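Periplasmic oligopeptide-binding protein (Burkholderia pseudomallei, PDB 3ZS6) probably binds oligopeptides in the periplasm and hands them to an ABC transporter for uptake. Local coordinates at residues A[353-358]-A[380-385]; A[278-283]-A[335-340]; A[191-196]-A[210-215]; A[230-235]-A[480-485]. All coordinates share one frame; numbering follows the deposited sequence. Where two conformers were deposited one is given.

Contact 1: A[353-358]-A[380-385]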
loop_
_atom_site.group_PDB
_atom_site.type_symbol
_atom_site.label_atom_id
_atom_site.label_comp_id
_atom_site.label_asym_id
_atom_site.label_seq_id
_atom_site.Cartn_x
_atom_site.Cartn_y
_atom_site.Cartn_z
ATOM N N LEU A 353 -12.367 18.425 -4.735
ATOM C CA LEU A 353 -11.107 17.675 -4.684
ATOM C C LEU A 353 -10.711 17.432 -3.226
ATOM O O LEU A 353 -10.319 18.354 -2.504
ATOM C CB LEU A 353 -9.999 18.425 -5.437
ATOM C CG LEU A 353 -8.543 17.941 -5.355
ATOM C CD1 LEU A 353 -8.414 16.472 -5.707
ATOM C CD2 LEU A 353 -7.642 18.788 -6.267
ATOM N N THR A 354 -10.828 16.189 -2.789
ATOM C CA THR A 354 -10.571 15.870 -1.393
ATOM C C THR A 354 -9.192 15.232 -1.210
ATOM O O THR A 354 -8.809 14.349 -1.977
ATOM C CB THR A 354 -11.657 14.932 -0.848
ATOM O OG1 THR A 354 -12.949 15.492 -1.123
ATOM C CG2 THR A 354 -11.494 14.729 0.653
ATOM N N TYR A 355 -8.454 15.678 -0.196
ATOM C CA TYR A 355 -7.161 15.072 0.132
ATOM C C TYR A 355 -6.995 14.975 1.643
ATOM O O TYR A 355 -7.692 15.659 2.390
ATOM C CB TYR A 355 -6.008 15.887 -0.459
ATOM C CG TYR A 355 -5.874 17.259 0.155
ATOM C CD1 TYR A 355 -6.590 18.340 -0.346
ATOM C CD2 TYR A 355 -5.039 17.477 1.243
ATOM C CE1 TYR A 355 -6.474 19.601 0.217
ATOM C CE2 TYR A 355 -4.912 18.742 1.812
ATOM C CZ TYR A 355 -5.634 19.797 1.295
ATOM O OH TYR A 355 -5.523 21.053 1.861
ATOM N N ASN A 356 -6.072 14.131 2.095
ATOM C CA ASN A 356 -5.815 14.022 3.529
ATOM C C ASN A 356 -4.837 15.089 3.978
ATOM O O ASN A 356 -3.809 15.304 3.336
ATOM C CB ASN A 356 -5.326 12.621 3.929
ATOM C CG ASN A 356 -4.065 12.215 3.201
ATOM O OD1 ASN A 356 -4.070 12.078 1.979
ATOM N ND2 ASN A 356 -2.977 12.019 3.947
ATOM N N THR A 357 -5.191 15.768 5.069
ATOM C CA THR A 357 -4.426 16.890 5.602
ATOM C C THR A 357 -2.927 16.610 5.630
ATOM O O THR A 357 -2.477 15.659 6.278
ATOM C CB THR A 357 -4.910 17.242 7.024
ATOM O OG1 THR A 357 -6.340 17.393 7.016
ATOM C CG2 THR A 357 -4.248 18.534 7.525
ATOM N N ASN A 358 -2.180 17.439 4.902
ATOM C CA ASN A 358 -0.731 17.317 4.736
ATOM C C ASN A 358 -0.215 18.399 3.782
ATOM O O ASN A 358 -0.908 18.768 2.839
ATOM C CB ASN A 358 -0.358 15.939 4.194
ATOM C CG ASN A 358 1.121 15.821 3.876
ATOM O OD1 ASN A 358 1.936 15.590 4.762
ATOM N ND2 ASN A 358 1.469 15.989 2.612
ATOM N N ALA A 380 -12.262 22.981 -9.362
ATOM C CA ALA A 380 -12.082 21.965 -8.330
ATOM C C ALA A 380 -11.943 22.635 -6.968
ATOM O O ALA A 380 -10.970 23.342 -6.721
ATOM C CB ALA A 380 -10.857 21.104 -8.629
ATOM N N LYS A 381 -12.919 22.407 -6.094
ATOM C CA LYS A 381 -12.902 22.976 -4.753
ATOM C C LYS A 381 -12.166 22.041 -3.792
ATOM O O LYS A 381 -12.493 20.858 -3.695
ATOM C CB LYS A 381 -14.328 23.240 -4.263
ATOM C CG LYS A 381 -15.117 24.201 -5.159
ATOM C CD LYS A 381 -16.515 24.477 -4.624
ATOM C CE LYS A 381 -17.211 25.557 -5.453
ATOM N NZ LYS A 381 -18.649 25.757 -5.089
ATOM N N LEU A 382 -11.179 22.580 -3.079
ATOM C CA LEU A 382 -10.338 21.766 -2.203
ATOM C C LEU A 382 -10.993 21.513 -0.855
ATOM O O LEU A 382 -11.656 22.383 -0.295
ATOM C CB LEU A 382 -8.968 22.420 -1.998
ATOM C CG LEU A 382 -7.851 21.994 -2.951
ATOM C CD1 LEU A 382 -8.268 22.192 -4.395
ATOM C CD2 LEU A 382 -6.564 22.749 -2.653
ATOM N N GLU A 383 -10.787 20.311 -0.339
ATOM C CA GLU A 383 -11.331 19.906 0.943
ATOM C C GLU A 383 -10.340 18.930 1.574
ATOM O O GLU A 383 -9.883 17.990 0.919
ATOM C CB GLU A 383 -12.709 19.270 0.727
ATOM C CG GLU A 383 -13.190 18.337 1.823
ATOM C CD GLU A 383 -14.564 17.748 1.510
ATOM O OE1 GLU A 383 -15.553 18.517 1.534
ATOM O OE2 GLU A 383 -14.650 16.525 1.229
ATOM N N ASN A 384 -9.978 19.173 2.833
ATOM C CA ASN A 384 -9.010 18.320 3.510
ATOM C C ASN A 384 -9.658 17.543 4.645
ATOM O O ASN A 384 -10.446 18.098 5.402
ATOM C CB ASN A 384 -7.811 19.135 4.014
ATOM C CG ASN A 384 -8.186 20.119 5.127
ATOM O OD1 ASN A 384 -8.918 21.082 4.899
ATOM N ND2 ASN A 384 -7.672 19.882 6.327
ATOM N N VAL A 385 -9.344 16.252 4.738
ATOM C CA VAL A 385 -9.853 15.409 5.818
ATOM C C VAL A 385 -8.755 14.522 6.386
ATOM O O VAL A 385 -7.675 14.392 5.795
ATOM C CB VAL A 385 -10.988 14.478 5.335
ATOM C CG1 VAL A 385 -12.165 15.284 4.810
ATOM C CG2 VAL A 385 -10.464 13.509 4.276
#

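Contact 2: A[278-283]-A[335-340]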
loop_
_atom_site.group_PDB
_atom_site.type_symbol
_atom_site.label_atom_id
_atom_site.label_comp_id
_atom_site.label_asym_id
_atom_site.label_seq_id
_atom_site.Cartn_x
_atom_site.Cartn_y
_atom_site.Cartn_z
ATOM N N VAL A 278 -14.160 12.913 -20.433
ATOM C CA VAL A 278 -13.943 13.876 -19.351
ATOM C C VAL A 278 -12.709 13.498 -18.519
ATOM O O VAL A 278 -11.863 14.352 -18.238
ATOM C CB VAL A 278 -15.186 14.000 -18.426
ATOM C CG1 VAL A 278 -14.894 14.929 -17.248
ATOM C CG2 VAL A 278 -16.401 14.502 -19.217
ATOM N N ARG A 279 -12.599 12.221 -18.146
ATOM C CA ARG A 279 -11.463 11.757 -17.331
ATOM C C ARG A 279 -10.136 12.002 -18.048
ATOM O O ARG A 279 -9.165 12.485 -17.457
ATOM C CB ARG A 279 -11.606 10.264 -16.964
ATOM C CG ARG A 279 -12.917 9.916 -16.235
ATOM C CD ARG A 279 -12.877 8.534 -15.549
ATOM N NE ARG A 279 -12.737 7.433 -16.502
ATOM C CZ ARG A 279 -13.753 6.737 -17.009
ATOM N NH1 ARG A 279 -15.009 7.012 -16.653
ATOM N NH2 ARG A 279 -13.509 5.756 -17.872
ATOM N N GLU A 280 -10.115 11.668 -19.331
ATOM C CA GLU A 280 -8.953 11.848 -20.183
ATOM C C GLU A 280 -8.546 13.321 -20.285
ATOM O O GLU A 280 -7.365 13.661 -20.172
ATOM C CB GLU A 280 -9.273 11.300 -21.575
ATOM C CG GLU A 280 -8.112 11.304 -22.542
ATOM C CD GLU A 280 -8.491 10.702 -23.887
ATOM O OE1 GLU A 280 -9.651 10.253 -24.039
ATOM O OE2 GLU A 280 -7.628 10.667 -24.785
ATOM N N ALA A 281 -9.526 14.193 -20.505
ATOM C CA ALA A 281 -9.256 15.628 -20.571
ATOM C C ALA A 281 -8.579 16.132 -19.293
ATOM O O ALA A 281 -7.615 16.895 -19.346
ATOM C CB ALA A 281 -10.543 16.395 -20.814
ATOM N N LEU A 282 -9.100 15.715 -18.143
ATOM C CA LEU A 282 -8.548 16.146 -16.867
ATOM C C LEU A 282 -7.105 15.676 -16.727
ATOM O O LEU A 282 -6.245 16.408 -16.229
ATOM C CB LEU A 282 -9.395 15.622 -15.702
ATOM C CG LEU A 282 -10.829 16.158 -15.573
ATOM C CD1 LEU A 282 -11.585 15.422 -14.465
ATOM C CD2 LEU A 282 -10.834 17.664 -15.311
ATOM N N ALA A 283 -6.841 14.461 -17.193
ATOM C CA ALA A 283 -5.505 13.880 -17.099
ATOM C C ALA A 283 -4.469 14.575 -17.981
ATOM O O ALA A 283 -3.340 14.819 -17.554
ATOM C CB ALA A 283 -5.550 12.389 -17.423
ATOM N N LYS A 335 -9.922 20.328 -24.291
ATOM C CA LYS A 335 -11.131 21.151 -24.384
ATOM C C LYS A 335 -12.139 20.566 -25.377
ATOM O O LYS A 335 -13.347 20.589 -25.143
ATOM C CB LYS A 335 -10.788 22.600 -24.759
ATOM C CG LYS A 335 -10.347 23.448 -23.576
ATOM C CD LYS A 335 -10.174 24.912 -23.945
ATOM C CE LYS A 335 -8.935 25.134 -24.795
ATOM N NZ LYS A 335 -8.741 26.578 -25.109
ATOM N N ASN A 336 -11.640 20.040 -26.487
ATOM C CA ASN A 336 -12.499 19.403 -27.482
ATOM C C ASN A 336 -13.141 18.127 -26.927
ATOM O O ASN A 336 -14.290 17.803 -27.236
ATOM C CB ASN A 336 -11.698 19.094 -28.749
ATOM C CG ASN A 336 -12.565 19.042 -29.992
ATOM O OD1 ASN A 336 -13.018 17.974 -30.406
ATOM N ND2 ASN A 336 -12.797 20.200 -30.600
ATOM N N LEU A 337 -12.391 17.403 -26.103
ATOM C CA LEU A 337 -12.938 16.227 -25.443
ATOM C C LEU A 337 -14.117 16.619 -24.558
ATOM O O LEU A 337 -15.154 15.961 -24.572
ATOM C CB LEU A 337 -11.865 15.515 -24.607
ATOM C CG LEU A 337 -10.806 14.732 -25.376
ATOM C CD1 LEU A 337 -9.735 14.189 -24.411
ATOM C CD2 LEU A 337 -11.441 13.601 -26.175
ATOM N N LEU A 338 -13.955 17.692 -23.785
ATOM C CA LEU A 338 -15.024 18.158 -22.906
ATOM C C LEU A 338 -16.244 18.537 -23.736
ATOM O O LEU A 338 -17.385 18.226 -23.376
ATOM C CB LEU A 338 -14.565 19.354 -22.067
ATOM C CG LEU A 338 -13.588 19.069 -20.914
ATOM C CD1 LEU A 338 -13.324 20.333 -20.113
ATOM C CD2 LEU A 338 -14.124 17.963 -20.012
ATOM N N LYS A 339 -15.992 19.212 -24.853
ATOM C CA LYS A 339 -17.062 19.596 -25.765
ATOM C C LYS A 339 -17.758 18.350 -26.298
ATOM O O LYS A 339 -18.984 18.238 -26.243
ATOM C CB LYS A 339 -16.498 20.435 -26.914
ATOM C CG LYS A 339 -17.518 20.825 -27.977
ATOM C CD LYS A 339 -16.887 21.738 -29.029
ATOM C CE LYS A 339 -17.899 22.168 -30.083
ATOM N NZ LYS A 339 -17.256 22.962 -31.169
ATOM N N GLN A 340 -16.965 17.405 -26.800
ATOM C CA GLN A 340 -17.502 16.146 -27.310
ATOM C C GLN A 340 -18.376 15.459 -26.266
ATOM O O GLN A 340 -19.379 14.830 -26.600
ATOM C CB GLN A 340 -16.367 15.213 -27.751
ATOM C CG GLN A 340 -15.614 15.679 -28.999
ATOM C CD GLN A 340 -14.347 14.872 -29.272
ATOM O OE1 GLN A 340 -14.189 13.746 -28.792
ATOM N NE2 GLN A 340 -13.433 15.453 -30.045
#

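Contact 3: A[191-196]-A[210-215]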
loop_
_atom_site.group_PDB
_atom_site.type_symbol
_atom_site.label_atom_id
_atom_site.label_comp_id
_atom_site.label_asym_id
_atom_site.label_seq_id
_atom_site.Cartn_x
_atom_site.Cartn_y
_atom_site.Cartn_z
ATOM N N ARG A 191 0.001 8.609 20.227
ATOM C CA ARG A 191 1.131 7.701 20.130
ATOM C C ARG A 191 0.740 6.241 20.245
ATOM O O ARG A 191 -0.300 5.894 20.822
ATOM C CB ARG A 191 2.152 8.028 21.220
ATOM C CG ARG A 191 1.533 8.089 22.600
ATOM C CD ARG A 191 2.227 7.164 23.576
ATOM N NE ARG A 191 3.232 7.847 24.380
ATOM C CZ ARG A 191 3.453 7.589 25.668
ATOM N NH1 ARG A 191 2.732 6.670 26.299
ATOM N NH2 ARG A 191 4.393 8.252 26.331
ATOM N N ILE A 192 1.592 5.393 19.677
ATOM C CA ILE A 192 1.554 3.961 19.910
ATOM C C ILE A 192 2.928 3.541 20.423
ATOM O O ILE A 192 3.950 3.930 19.860
ATOM C CB ILE A 192 1.205 3.188 18.632
ATOM C CG1 ILE A 192 -0.311 3.121 18.456
ATOM C CG2 ILE A 192 1.812 1.773 18.667
ATOM C CD1 ILE A 192 -0.752 2.548 17.115
ATOM N N VAL A 193 2.954 2.783 21.516
ATOM C CA VAL A 193 4.218 2.306 22.083
ATOM C C VAL A 193 4.214 0.780 22.162
ATOM O O VAL A 193 3.205 0.168 22.536
ATOM C CB VAL A 193 4.484 2.890 23.503
ATOM C CG1 VAL A 193 5.842 2.436 24.034
ATOM C CG2 VAL A 193 4.389 4.409 23.501
ATOM N N MET A 194 5.342 0.167 21.813
ATOM C CA MET A 194 5.481 -1.288 21.886
ATOM C C MET A 194 6.846 -1.693 22.432
ATOM O O MET A 194 7.831 -0.968 22.270
ATOM C CB MET A 194 5.213 -1.949 20.527
ATOM C CG MET A 194 6.153 -1.541 19.410
ATOM S SD MET A 194 5.638 -2.152 17.763
ATOM C CE MET A 194 4.094 -1.291 17.473
ATOM N N ALA A 195 6.895 -2.856 23.075
ATOM C CA ALA A 195 8.100 -3.310 23.768
ATOM C C ALA A 195 8.564 -4.650 23.213
ATOM O O ALA A 195 7.743 -5.481 22.813
ATOM C CB ALA A 195 7.824 -3.436 25.257
ATOM N N LYS A 196 9.877 -4.864 23.197
ATOM C CA LYS A 196 10.419 -6.125 22.694
ATOM C C LYS A 196 9.748 -7.290 23.426
ATOM O O LYS A 196 9.579 -7.252 24.646
ATOM C CB LYS A 196 11.937 -6.183 22.882
ATOM C CG LYS A 196 12.567 -7.528 22.509
ATOM C CD LYS A 196 14.079 -7.528 22.743
ATOM C CE LYS A 196 14.655 -8.937 22.603
ATOM N NZ LYS A 196 16.150 -8.939 22.632
ATOM N N LYS A 210 12.425 -0.949 22.265
ATOM C CA LYS A 210 11.193 -0.184 22.362
ATOM C C LYS A 210 10.969 0.593 21.081
ATOM O O LYS A 210 11.891 1.231 20.564
ATOM C CB LYS A 210 11.237 0.777 23.562
ATOM C CG LYS A 210 10.013 1.691 23.636
ATOM C CD LYS A 210 9.803 2.273 25.026
ATOM C CE LYS A 210 10.431 3.636 25.175
ATOM N NZ LYS A 210 9.883 4.337 26.385
ATOM N N VAL A 211 9.743 0.542 20.572
ATOM C CA VAL A 211 9.385 1.307 19.388
ATOM C C VAL A 211 8.192 2.210 19.685
ATOM O O VAL A 211 7.184 1.768 20.246
ATOM C CB VAL A 211 9.035 0.392 18.192
ATOM C CG1 VAL A 211 8.801 1.223 16.933
ATOM C CG2 VAL A 211 10.132 -0.614 17.956
ATOM N N THR A 212 8.323 3.476 19.314
ATOM C CA THR A 212 7.261 4.447 19.474
ATOM C C THR A 212 6.863 4.968 18.089
ATOM O O THR A 212 7.720 5.424 17.325
ATOM C CB THR A 212 7.731 5.624 20.349
ATOM O OG1 THR A 212 8.009 5.157 21.677
ATOM C CG2 THR A 212 6.673 6.725 20.403
ATOM N N TYR A 213 5.574 4.875 17.765
ATOM C CA TYR A 213 5.034 5.419 16.516
ATOM C C TYR A 213 4.215 6.689 16.782
ATOM O O TYR A 213 3.217 6.653 17.517
ATOM C CB TYR A 213 4.159 4.385 15.790
ATOM C CG TYR A 213 4.943 3.316 15.059
ATOM C CD1 TYR A 213 5.518 3.579 13.825
ATOM C CD2 TYR A 213 5.102 2.041 15.595
ATOM C CE1 TYR A 213 6.252 2.609 13.147
ATOM C CE2 TYR A 213 5.831 1.063 14.922
ATOM C CZ TYR A 213 6.402 1.357 13.698
ATOM O OH TYR A 213 7.131 0.399 13.008
ATOM N N LEU A 214 4.625 7.798 16.176
ATOM C CA LEU A 214 3.912 9.071 16.334
ATOM C C LEU A 214 3.242 9.486 15.030
ATOM O O LEU A 214 3.922 9.709 14.029
ATOM C CB LEU A 214 4.879 10.184 16.757
ATOM C CG LEU A 214 5.769 9.925 17.972
ATOM C CD1 LEU A 214 6.714 11.121 18.210
ATOM C CD2 LEU A 214 4.893 9.671 19.184
ATOM N N PRO A 215 1.907 9.580 15.031
ATOM C CA PRO A 215 1.191 10.121 13.867
ATOM C C PRO A 215 1.383 11.623 13.784
ATOM O O PRO A 215 0.926 12.360 14.674
ATOM C CB PRO A 215 -0.277 9.806 14.179
ATOM C CG PRO A 215 -0.326 9.746 15.678
ATOM C CD PRO A 215 0.987 9.132 16.089
#

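Contact 4: A[230-235]-A[480-485]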
loop_
_atom_site.group_PDB
_atom_site.type_symbol
_atom_site.label_atom_id
_atom_site.label_comp_id
_atom_site.label_asym_id
_atom_site.label_seq_id
_atom_site.Cartn_x
_atom_site.Cartn_y
_atom_site.Cartn_z
ATOM N N GLN A 230 13.586 14.391 18.726
ATOM C CA GLN A 230 12.379 13.729 19.222
ATOM C C GLN A 230 11.988 12.518 18.356
ATOM O O GLN A 230 11.223 11.655 18.783
ATOM C CB GLN A 230 11.208 14.710 19.248
ATOM C CG GLN A 230 11.366 15.899 20.182
ATOM C CD GLN A 230 10.232 16.899 20.012
ATOM O OE1 GLN A 230 10.371 17.897 19.303
ATOM N NE2 GLN A 230 9.096 16.623 20.645
ATOM N N ILE A 231 12.505 12.477 17.133
ATOM C CA ILE A 231 12.196 11.415 16.181
ATOM C C ILE A 231 13.498 10.906 15.573
ATOM O O ILE A 231 14.405 11.692 15.337
ATOM C CB ILE A 231 11.301 11.959 15.049
ATOM C CG1 ILE A 231 9.944 12.380 15.606
ATOM C CG2 ILE A 231 11.134 10.923 13.944
ATOM C CD1 ILE A 231 9.063 13.087 14.592
ATOM N N ASP A 232 13.601 9.607 15.312
ATOM C CA ASP A 232 14.835 9.071 14.730
ATOM C C ASP A 232 14.685 8.738 13.250
ATOM O O ASP A 232 15.677 8.470 12.564
ATOM C CB ASP A 232 15.275 7.791 15.451
ATOM C CG ASP A 232 15.354 7.958 16.954
ATOM O OD1 ASP A 232 16.221 8.721 17.422
ATOM O OD2 ASP A 232 14.557 7.308 17.662
ATOM N N TYR A 233 13.443 8.753 12.770
ATOM C CA TYR A 233 13.080 8.086 11.525
ATOM C C TYR A 233 11.788 8.733 11.033
ATOM O O TYR A 233 10.724 8.477 11.588
ATOM C CB TYR A 233 12.841 6.606 11.858
ATOM C CG TYR A 233 12.649 5.625 10.715
ATOM C CD1 TYR A 233 11.504 5.654 9.922
ATOM C CD2 TYR A 233 13.597 4.628 10.463
ATOM C CE1 TYR A 233 11.314 4.733 8.893
ATOM C CE2 TYR A 233 13.418 3.701 9.437
ATOM C CZ TYR A 233 12.276 3.763 8.655
ATOM O OH TYR A 233 12.090 2.856 7.637
ATOM N N THR A 234 11.875 9.581 10.008
ATOM C CA THR A 234 10.684 10.267 9.512
ATOM C C THR A 234 9.966 9.441 8.457
ATOM O O THR A 234 10.512 8.483 7.918
ATOM C CB THR A 234 11.007 11.651 8.878
ATOM O OG1 THR A 234 11.650 11.467 7.607
ATOM C CG2 THR A 234 11.888 12.496 9.799
ATOM N N TYR A 235 8.746 9.848 8.135
ATOM C CA TYR A 235 7.998 9.208 7.066
ATOM C C TYR A 235 8.568 9.604 5.701
ATOM O O TYR A 235 8.854 8.751 4.855
ATOM C CB TYR A 235 6.525 9.592 7.161
ATOM C CG TYR A 235 5.724 9.199 5.944
ATOM C CD1 TYR A 235 5.525 7.860 5.625
ATOM C CD2 TYR A 235 5.164 10.168 5.115
ATOM C CE1 TYR A 235 4.793 7.490 4.508
ATOM C CE2 TYR A 235 4.420 9.810 4.000
ATOM C CZ TYR A 235 4.238 8.473 3.703
ATOM O OH TYR A 235 3.509 8.119 2.593
ATOM N N LEU A 480 14.402 11.030 6.317
ATOM C CA LEU A 480 15.527 11.243 7.226
ATOM C C LEU A 480 15.577 10.129 8.261
ATOM O O LEU A 480 14.575 9.829 8.910
ATOM C CB LEU A 480 15.417 12.604 7.924
ATOM C CG LEU A 480 15.641 13.836 7.036
ATOM C CD1 LEU A 480 15.053 15.104 7.660
ATOM C CD2 LEU A 480 17.132 14.024 6.729
ATOM N N VAL A 481 16.747 9.513 8.397
ATOM C CA VAL A 481 16.979 8.482 9.401
ATOM C C VAL A 481 18.333 8.788 10.045
ATOM O O VAL A 481 19.335 8.957 9.349
ATOM C CB VAL A 481 16.985 7.070 8.792
ATOM C CG1 VAL A 481 17.300 6.021 9.856
ATOM C CG2 VAL A 481 15.633 6.761 8.108
ATOM N N LYS A 482 18.350 8.884 11.370
ATOM C CA LYS A 482 19.545 9.316 12.100
ATOM C C LYS A 482 20.767 8.442 11.786
ATOM O O LYS A 482 20.635 7.247 11.499
ATOM C CB LYS A 482 19.262 9.328 13.607
ATOM C CG LYS A 482 18.181 10.334 14.029
ATOM C CD LYS A 482 18.724 11.764 14.013
ATOM C CE LYS A 482 17.695 12.771 14.527
ATOM N NZ LYS A 482 18.295 14.131 14.689
ATOM N N SER A 483 21.951 9.051 11.827
ATOM C CA SER A 483 23.201 8.344 11.546
ATOM C C SER A 483 23.456 7.188 12.508
ATOM O O SER A 483 24.167 6.240 12.168
ATOM C CB SER A 483 24.393 9.311 11.571
ATOM O OG SER A 483 24.254 10.282 10.548
ATOM N N TYR A 484 22.897 7.264 13.714
ATOM C CA TYR A 484 23.070 6.171 14.677
ATOM C C TYR A 484 22.087 5.003 14.483
ATOM O O TYR A 484 22.129 4.026 15.234
ATOM C CB TYR A 484 23.011 6.680 16.119
ATOM C CG TYR A 484 21.795 7.524 16.438
ATOM C CD1 TYR A 484 20.547 6.937 16.652
ATOM C CD2 TYR A 484 21.898 8.909 16.534
ATOM C CE1 TYR A 484 19.428 7.717 16.949
ATOM C CE2 TYR A 484 20.798 9.691 16.832
ATOM C CZ TYR A 484 19.563 9.094 17.036
ATOM O OH TYR A 484 18.471 9.885 17.334
ATOM N N VAL A 485 21.198 5.100 13.494
ATOM C CA VAL A 485 20.305 3.979 13.185
ATOM C C VAL A 485 20.926 3.056 12.143
ATOM O O VAL A 485 21.043 3.421 10.971
ATOM C CB VAL A 485 18.912 4.430 12.697
ATOM C CG1 VAL A 485 18.048 3.204 12.299
ATOM C CG2 VAL A 485 18.209 5.248 13.766
#

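Contact 1: A[353-358]-A[380-385]
Tyr355 and Asn384 meet where two parallel strands run in register, their CA atoms 5.0 Å apart. The strand axes approach to 4.6 Å with 29° between their directions. Five backbone bonds pair the chains, linking Leu353 and Tyr355 each to the residues before and after its bridge partner and ending with Thr357 N to Val385 O at 2.9 Å. The tight part is the buried inner strand, Leu353, Thr354 and Tyr355. Here the Tyr355 ring, swung over its own backbone by a chi1 of 66°, lies against the neighbouring strand, and Asn384 CB sits over one ring face, 3.9 Å from the centroid of Tyr355, as a CH-pi contact. Leu353 CD2 and Leu382 CD1 run alongside at 3.9 Å, and Leu366 of helix 359-376 packs on Leu382. On the other face the methyls Thr354 CG2 and Val385 CG2 touch at 4.0 Å under Leu390 of helix 387-395. The loose part is formed by the exposed Lys381, Asn384 and Thr357. Lys381 points away, its chain extended, while Thr357 and Asn384 are tied by one nearly straight bond, Asn384 ND2 to Thr357 OG1 at 2.9 Å, with the acceptor in the amide plane. Strand 350-356 also pairs with strand 401-407, so it is the inner one. Together with helix 359-376, the two strands form a classical beta-alpha-beta unit.

Contact 2: A[278-283]-A[335-340]
Leu337 and Leu338 straddle Ala281, and these three residues form the centre of the first shell of an antiparallel helix pair. Ala281 CB points at the opposite helix and comes within 4.1 Å of Leu337 CB. The same methyl also meets Leu338 CD2 at 4.0 Å, so one small side chain is gripped by two consecutive leucines. Its size is compatible with the close axis separation of 8.4 Å at an angle of 162° between helix directions. Leu338 reaches further: its CG is anti to the carbonyl carbon (chi1 -73°), which brings CD2 across Val278, 4.2 Å from Val278 CG1. Leu337 works on the other flank. The Leu337 and Glu280 side chains cross at about a right angle, with Leu337 CD1 3.7 Å from Glu280 CD, against an extended chain that offers its methylenes and the carboxylate carbon. The contact is therefore held by van der Waals packing, without polar bonds between the segments. One layer out, helix 276-285 is anchored by further bonds. Arg279, facing away from the pair, uses its guanidinium group on the carbonyls of Leu273 and Asp466, and Leu282 O accepts a bond from Trp372 NE1. Trp372 belongs to helix 359-376, whose Leu376 also packs on Leu338. That third helix thus touches both partners, and the pair 276-285 and 327-340 sits beside it, with helix 327-340 leading through a loop into strand 350-356.

Contact 3: A[191-196]-A[210-215]
Ile192 and Tyr213 form one of two hydrogen-bonded pairs in this antiparallel strand pair, and Met194 with Val211 form the other. In backbone terms each pair exchanges two bonds, the shortest being Tyr213 N to Ile192 O at 2.8 Å. All four bonds are fairly straight, with N-H to acceptor angles of 157° or more, and the strand axes come within 4.7 Å. Apolar contact dominates the face bearing Ile192, Met194, Val211 and Tyr213, which is buried. Met194 CG runs beside Val211 and reaches Val211 CB at 3.7 Å. A bend at chi3 (65°) then turns the methyl along the sheet, and Met194 CE arrives at the edge of the Tyr213 ring, 3.9 Å from CE2 of Tyr213. The face of Val193, Lys210 and Thr212 is more polar and more exposed: Val193 CG2 lies alongside Thr212 OG1 at 4.1 Å, and the bent aliphatic chain of Lys210 brings CD to 4.1 Å from Val193 CG1. At the end of the pair, Arg191 CB touches Leu214 CD2 at 3.8 Å, while its guanidinium group is committed to a salt bridge with Asp185. The buried Tyr213 hydroxyl is hydrogen-bonded to Asp34 of helix 26-35, which packs on Met194 and Tyr213. Within the sheet these are the two inner strands, bordered by strand 181-187 beside 191-196 and strand 6-11 beside 210-215.

Contact 4: A[230-235]-A[480-485]
Leu480 is bonded twice to Thr234: its N-H reaches Thr234 OG1 at 3.1 Å, and its carbonyl O takes the N-H of Thr234 at 2.9 Å, nearly in line. Thr234 OG1 is also bonded to Ser236 O, which fits a hydroxyl that donates there and accepts from Leu480. Val481 follows with a single backbone bridge to Tyr233. Its CG2 lies over one face of the Tyr233 ring, 4.1 Å from the centroid and offset toward the rim, while Arg9 makes a cation-pi contact with the same ring. Lys482 N then bonds to Asp232 O at 3.0 Å; the lysine's ammonium group goes to Tyr226 O. After a type I turn from Lys482 to Val485, a chi1 of 52° turns the Tyr484 ring back toward segment 230-235 and brings its OH to the carboxylate, where it donates to Asp232 OD1 over a short 2.5 Å. Carboxylate and ring planes stand 76° apart. Val485 CG2 closes the contact, 4.2 Å from Asp232 CB. Asp232 OD2 accepts the N-H of Thr8, so both oxygens of this buried carboxylate have donors, an arrangement that would probably stabilise its negative charge.

Contacts 3 and 4 are neighbours, with centres 14 Å apart and nearest atoms about 4 Å apart. Strand 6-11 joins them: Leu7 bonds to Lys210, and Thr8 and Gln10 bond to Asp232 and Tyr233. Contacts 1 and 2 make a second group, centres 23 Å apart, linked by the step from helix 327-340 to strand 350-356 and by helix 359-376, which packs on both. The centres of contacts 2 and 3 lie 47 Å apart, on opposite sides of the chain's centre. Contact 4 closes a loop that encloses contacts 1 and 2. This distribution is consistent with the lobed architecture of the family, whose peptide site generally lies between lobes.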